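Local coordinates for protein beta-N-acetylhexosaminidase (Microbacterium sp. HJ5, PDB 7BWG) that probably hydrolyses terminal non-reducing N-acetyl-D-hexosamine residues from N-acetyl-beta-D-hexosaminides, as a glycoside hydrolase of family 20, at residues A[198-206]-A[274-282]. Sequence-based numbering, arbitrary orientation.
Sequences SSTAVGGDP and GTPYLGIEV
Leu278 lays its isobutyl group across the bend of loop 198-206, its two methyls straddling different parts of the chain. CD1 rests against the backbone of Gly204, 3.6 Å from Gly204 N, while CD2 turns back to meet Thr200 CB at 3.7 Å. With CG anti to its own carbonyl carbon (chi1 -51°), the branched tip extends along the neighbouring loop, and leucine's forked end is long enough to touch both Thr200 and Gly204. Thr200 and Leu278 cross nearly at right angles, as do Thr200 and Pro276, where methyl CG2 of Thr200 sits 3.5 Å from Pro276 CB. Threonine suits this place by being two-sided: CG2 packs on the proline ring, while OG1 makes a weak hydrogen bond to the carbonyl of Gln181. A glycine in place of Thr200 would probably leave Pro276 and the CD2 methyl of Leu278 without the Thr200 side chain to pack on and the Gln181 carbonyl without this weak bond. Farther along, Val202 has CG2 anti to its backbone N, and this methyl lies 3.6 Å from Ile280 CG2. Ala201 to Gly204 form a type II beta turn, in which Gly203 readily adopts the positive phi of the third position. The amide of Gly203 donates to Leu278 O (2.9 Å, N-H...O 163°). One backbone bond flanked by aliphatic contacts thus joins two irregular loops of the catalytic TIM-barrel domain through turn geometry and shape, without any salt bridge between them.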
ATOM      1  N   SER A 198      21.749   5.392   6.532  1.00 25.40           N
ATOM      2  CA  SER A 198      21.857   3.979   6.871  1.00 28.80           C
ATOM      3  C   SER A 198      23.300   3.494   6.917  1.00 26.57           C
ATOM      4  O   SER A 198      23.535   2.285   7.003  1.00 24.89           O
ATOM      5  CB  SER A 198      21.059   3.137   5.875  1.00 28.02           C
ATOM      6  OG  SER A 198      21.156   3.676   4.567  1.00 29.27           O
ATOM      7  N   SER A 199      24.270   4.408   6.868  1.00 24.90           N
ATOM      8  CA  SER A 199      25.666   3.996   6.801  1.00 23.56           C
ATOM      9  C   SER A 199      26.157   3.421   8.123  1.00 27.20           C
ATOM     10  O   SER A 199      27.025   2.542   8.129  1.00 32.15           O
ATOM     11  CB  SER A 199      26.540   5.181   6.390  1.00 26.83           C
ATOM     12  OG  SER A 199      26.249   6.326   7.175  1.00 24.01           O
ATOM     13  N   THR A 200      25.615   3.887   9.242  1.00 25.31           N
ATOM     14  CA  THR A 200      26.190   3.627  10.554  1.00 22.23           C
ATOM     15  C   THR A 200      25.285   2.725  11.387  1.00 21.98           C
ATOM     16  O   THR A 200      24.164   2.380  11.001  1.00 21.66           O
ATOM     17  CB  THR A 200      26.456   4.944  11.286  1.00 21.24           C
ATOM     18  OG1 THR A 200      25.214   5.612  11.543  1.00 21.56           O
ATOM     19  CG2 THR A 200      27.341   5.844  10.443  1.00 25.47           C
ATOM     20  N   ALA A 201      25.820   2.318  12.536  1.00 24.18           N
ATOM     21  CA  ALA A 201      25.073   1.673  13.605  1.00 21.84           C
ATOM     22  C   ALA A 201      25.705   2.117  14.918  1.00 21.85           C
ATOM     23  O   ALA A 201      26.712   2.829  14.929  1.00 18.32           O
ATOM     24  CB  ALA A 201      25.075   0.148  13.451  1.00 20.43           C
ATOM     25  N   VAL A 202      25.112   1.698  16.035  1.00 20.18           N
ATOM     26  CA  VAL A 202      25.635   2.111  17.331  1.00 23.12           C
ATOM     27  C   VAL A 202      26.997   1.467  17.560  1.00 22.86           C
ATOM     28  O   VAL A 202      27.230   0.305  17.197  1.00 23.35           O
ATOM     29  CB  VAL A 202      24.635   1.776  18.452  1.00 22.48           C
ATOM     30  CG1 VAL A 202      24.577   0.284  18.715  1.00 21.78           C
ATOM     31  CG2 VAL A 202      24.988   2.531  19.720  1.00 24.52           C
ATOM     32  N   GLY A 203      27.924   2.241  18.125  1.00 22.82           N
ATOM     33  CA  GLY A 203      29.261   1.746  18.390  1.00 19.97           C
ATOM     34  C   GLY A 203      30.133   1.544  17.171  1.00 21.47           C
ATOM     35  O   GLY A 203      31.068   0.742  17.222  1.00 22.49           O
ATOM     36  N   GLY A 204      29.861   2.249  16.075  1.00 19.37           N
ATOM     37  CA  GLY A 204      30.662   2.095  14.875  1.00 22.20           C
ATOM     38  C   GLY A 204      30.518   0.752  14.193  1.00 26.33           C
ATOM     39  O   GLY A 204      31.476   0.265  13.585  1.00 25.41           O
ATOM     40  N   ASP A 205      29.346   0.145  14.274  1.00 24.94           N
ATOM     41  CA  ASP A 205      29.070  -1.171  13.725  1.00 25.62           C
ATOM     42  C   ASP A 205      28.439  -1.051  12.343  1.00 28.58           C
ATOM     43  O   ASP A 205      27.977   0.026  11.955  1.00 28.56           O
ATOM     44  CB  ASP A 205      28.149  -1.944  14.676  1.00 28.61           C
ATOM     45  CG  ASP A 205      28.927  -2.745  15.704  1.00 37.74           C
ATOM     46  OD1 ASP A 205      29.673  -3.663  15.304  1.00 39.11           O
ATOM     47  OD2 ASP A 205      28.803  -2.450  16.911  1.00 38.60           O
ATOM     48  N   PRO A 206      28.427  -2.133  11.557  1.00 30.47           N
ATOM     49  CA  PRO A 206      27.910  -2.038  10.184  1.00 26.25           C
ATOM     50  C   PRO A 206      26.469  -1.552  10.141  1.00 26.50           C
ATOM     51  O   PRO A 206      25.635  -1.939  10.961  1.00 25.20           O
ATOM     52  CB  PRO A 206      28.030  -3.472   9.660  1.00 26.38           C
ATOM     53  CG  PRO A 206      29.121  -4.073  10.456  1.00 25.44           C
ATOM     54  CD  PRO A 206      29.038  -3.450  11.819  1.00 28.63           C
ATOM     55  N   GLY A 274      25.697  17.036  14.350  1.00 39.92           N
ATOM     56  CA  GLY A 274      25.043  16.996  13.057  1.00 32.82           C
ATOM     57  C   GLY A 274      25.625  15.903  12.187  1.00 37.62           C
ATOM     58  O   GLY A 274      25.546  15.953  10.956  1.00 32.78           O
ATOM     59  N   THR A 275      26.214  14.905  12.836  1.00 41.37           N
ATOM     60  CA  THR A 275      26.939  13.805  12.225  1.00 34.58           C
ATOM     61  C   THR A 275      26.433  12.498  12.821  1.00 34.88           C
ATOM     62  O   THR A 275      25.929  12.492  13.948  1.00 35.11           O
ATOM     63  CB  THR A 275      28.452  13.967  12.465  1.00 36.33           C
ATOM     64  OG1 THR A 275      29.191  13.015  11.693  1.00 44.71           O
ATOM     65  CG2 THR A 275      28.791  13.805  13.941  1.00 34.28           C
ATOM     66  N   PRO A 276      26.522  11.372  12.069  1.00 31.63           N
ATOM     67  CA  PRO A 276      25.964  10.098  12.557  1.00 30.37           C
ATOM     68  C   PRO A 276      26.254   9.783  14.017  1.00 29.44           C
ATOM     69  O   PRO A 276      27.415   9.697  14.430  1.00 26.37           O
ATOM     70  CB  PRO A 276      26.625   9.068  11.635  1.00 25.30           C
ATOM     71  CG  PRO A 276      26.788   9.791  10.349  1.00 34.32           C
ATOM     72  CD  PRO A 276      27.011  11.249  10.682  1.00 36.05           C
ATOM     73  N   TYR A 277      25.193   9.605  14.803  1.00 26.20           N
ATOM     74  CA  TYR A 277      25.325   9.345  16.230  1.00 23.97           C
ATOM     75  C   TYR A 277      25.572   7.860  16.464  1.00 21.85           C
ATOM     76  O   TYR A 277      24.761   7.019  16.063  1.00 25.27           O
ATOM     77  CB  TYR A 277      24.072   9.804  16.974  1.00 23.64           C
ATOM     78  CG  TYR A 277      24.189   9.692  18.476  1.00 25.41           C
ATOM     79  CD1 TYR A 277      25.294  10.204  19.142  1.00 30.40           C
ATOM     80  CD2 TYR A 277      23.199   9.073  19.227  1.00 24.97           C
ATOM     81  CE1 TYR A 277      25.411  10.105  20.513  1.00 29.03           C
ATOM     82  CE2 TYR A 277      23.307   8.969  20.601  1.00 25.70           C
ATOM     83  CZ  TYR A 277      24.414   9.489  21.237  1.00 29.52           C
ATOM     84  OH  TYR A 277      24.532   9.390  22.604  1.00 39.31           O
ATOM     85  N   LEU A 278      26.688   7.541  17.117  1.00 19.51           N
ATOM     86  CA  LEU A 278      27.051   6.166  17.425  1.00 18.76           C
ATOM     87  C   LEU A 278      26.846   5.823  18.895  1.00 21.70           C
ATOM     88  O   LEU A 278      27.329   4.783  19.353  1.00 20.57           O
ATOM     89  CB  LEU A 278      28.505   5.902  17.024  1.00 16.64           C
ATOM     90  CG  LEU A 278      28.909   6.286  15.598  1.00 15.08           C
ATOM     91  CD1 LEU A 278      30.281   5.725  15.253  1.00 14.01           C
ATOM     92  CD2 LEU A 278      27.872   5.818  14.587  1.00 17.63           C
ATOM     93  N   GLY A 279      26.141   6.673  19.643  1.00 24.08           N
ATOM     94  CA  GLY A 279      25.873   6.436  21.044  1.00 22.80           C
ATOM     95  C   GLY A 279      24.503   5.819  21.276  1.00 25.76           C
ATOM     96  O   GLY A 279      23.773   5.470  20.347  1.00 22.73           O
ATOM     97  N   ILE A 280      24.154   5.696  22.556  1.00 27.27           N
ATOM     98  CA  ILE A 280      22.928   5.029  22.974  1.00 22.56           C
ATOM     99  C   ILE A 280      21.964   5.956  23.696  1.00 24.08           C
ATOM    100  O   ILE A 280      20.863   5.524  24.055  1.00 24.88           O
ATOM    101  CB  ILE A 280      23.233   3.797  23.853  1.00 21.76           C
ATOM    102  CG1 ILE A 280      23.667   4.234  25.253  1.00 19.12           C
ATOM    103  CG2 ILE A 280      24.307   2.934  23.215  1.00 23.42           C
ATOM    104  CD1 ILE A 280      23.881   3.084  26.210  1.00 24.38           C
ATOM    105  N   GLU A 281      22.335   7.213  23.925  1.00 29.52           N
ATOM    106  CA  GLU A 281      21.453   8.131  24.630  1.00 26.50           C
ATOM    107  C   GLU A 281      20.232   8.466  23.779  1.00 25.76           C
ATOM    108  O   GLU A 281      20.292   8.491  22.547  1.00 31.58           O
ATOM    109  CB  GLU A 281      22.201   9.407  25.010  1.00 26.35           C
ATOM    110  CG  GLU A 281      23.532   9.150  25.704  1.00 34.21           C
ATOM    111  CD  GLU A 281      23.598   9.756  27.093  1.00 49.23           C
ATOM    112  OE1 GLU A 281      24.710  10.122  27.528  1.00 52.68           O
ATOM    113  OE2 GLU A 281      22.541   9.865  27.748  1.00 45.59           O
ATOM    114  N   VAL A 282      19.115   8.730  24.454  1.00 18.37           N
ATOM    115  CA  VAL A 282      17.829   8.919  23.800  1.00 23.34           C
ATOM    116  C   VAL A 282      17.278  10.296  24.165  1.00 27.46           C
ATOM    117  O   VAL A 282      17.746  10.956  25.092  1.00 19.43           O
ATOM    118  CB  VAL A 282      16.820   7.817  24.174  1.00 22.88           C
ATOM    119  CG1 VAL A 282      17.383   6.444  23.839  1.00 20.97           C
ATOM    120  CG2 VAL A 282      16.459   7.905  25.649  1.00 21.56           C
TER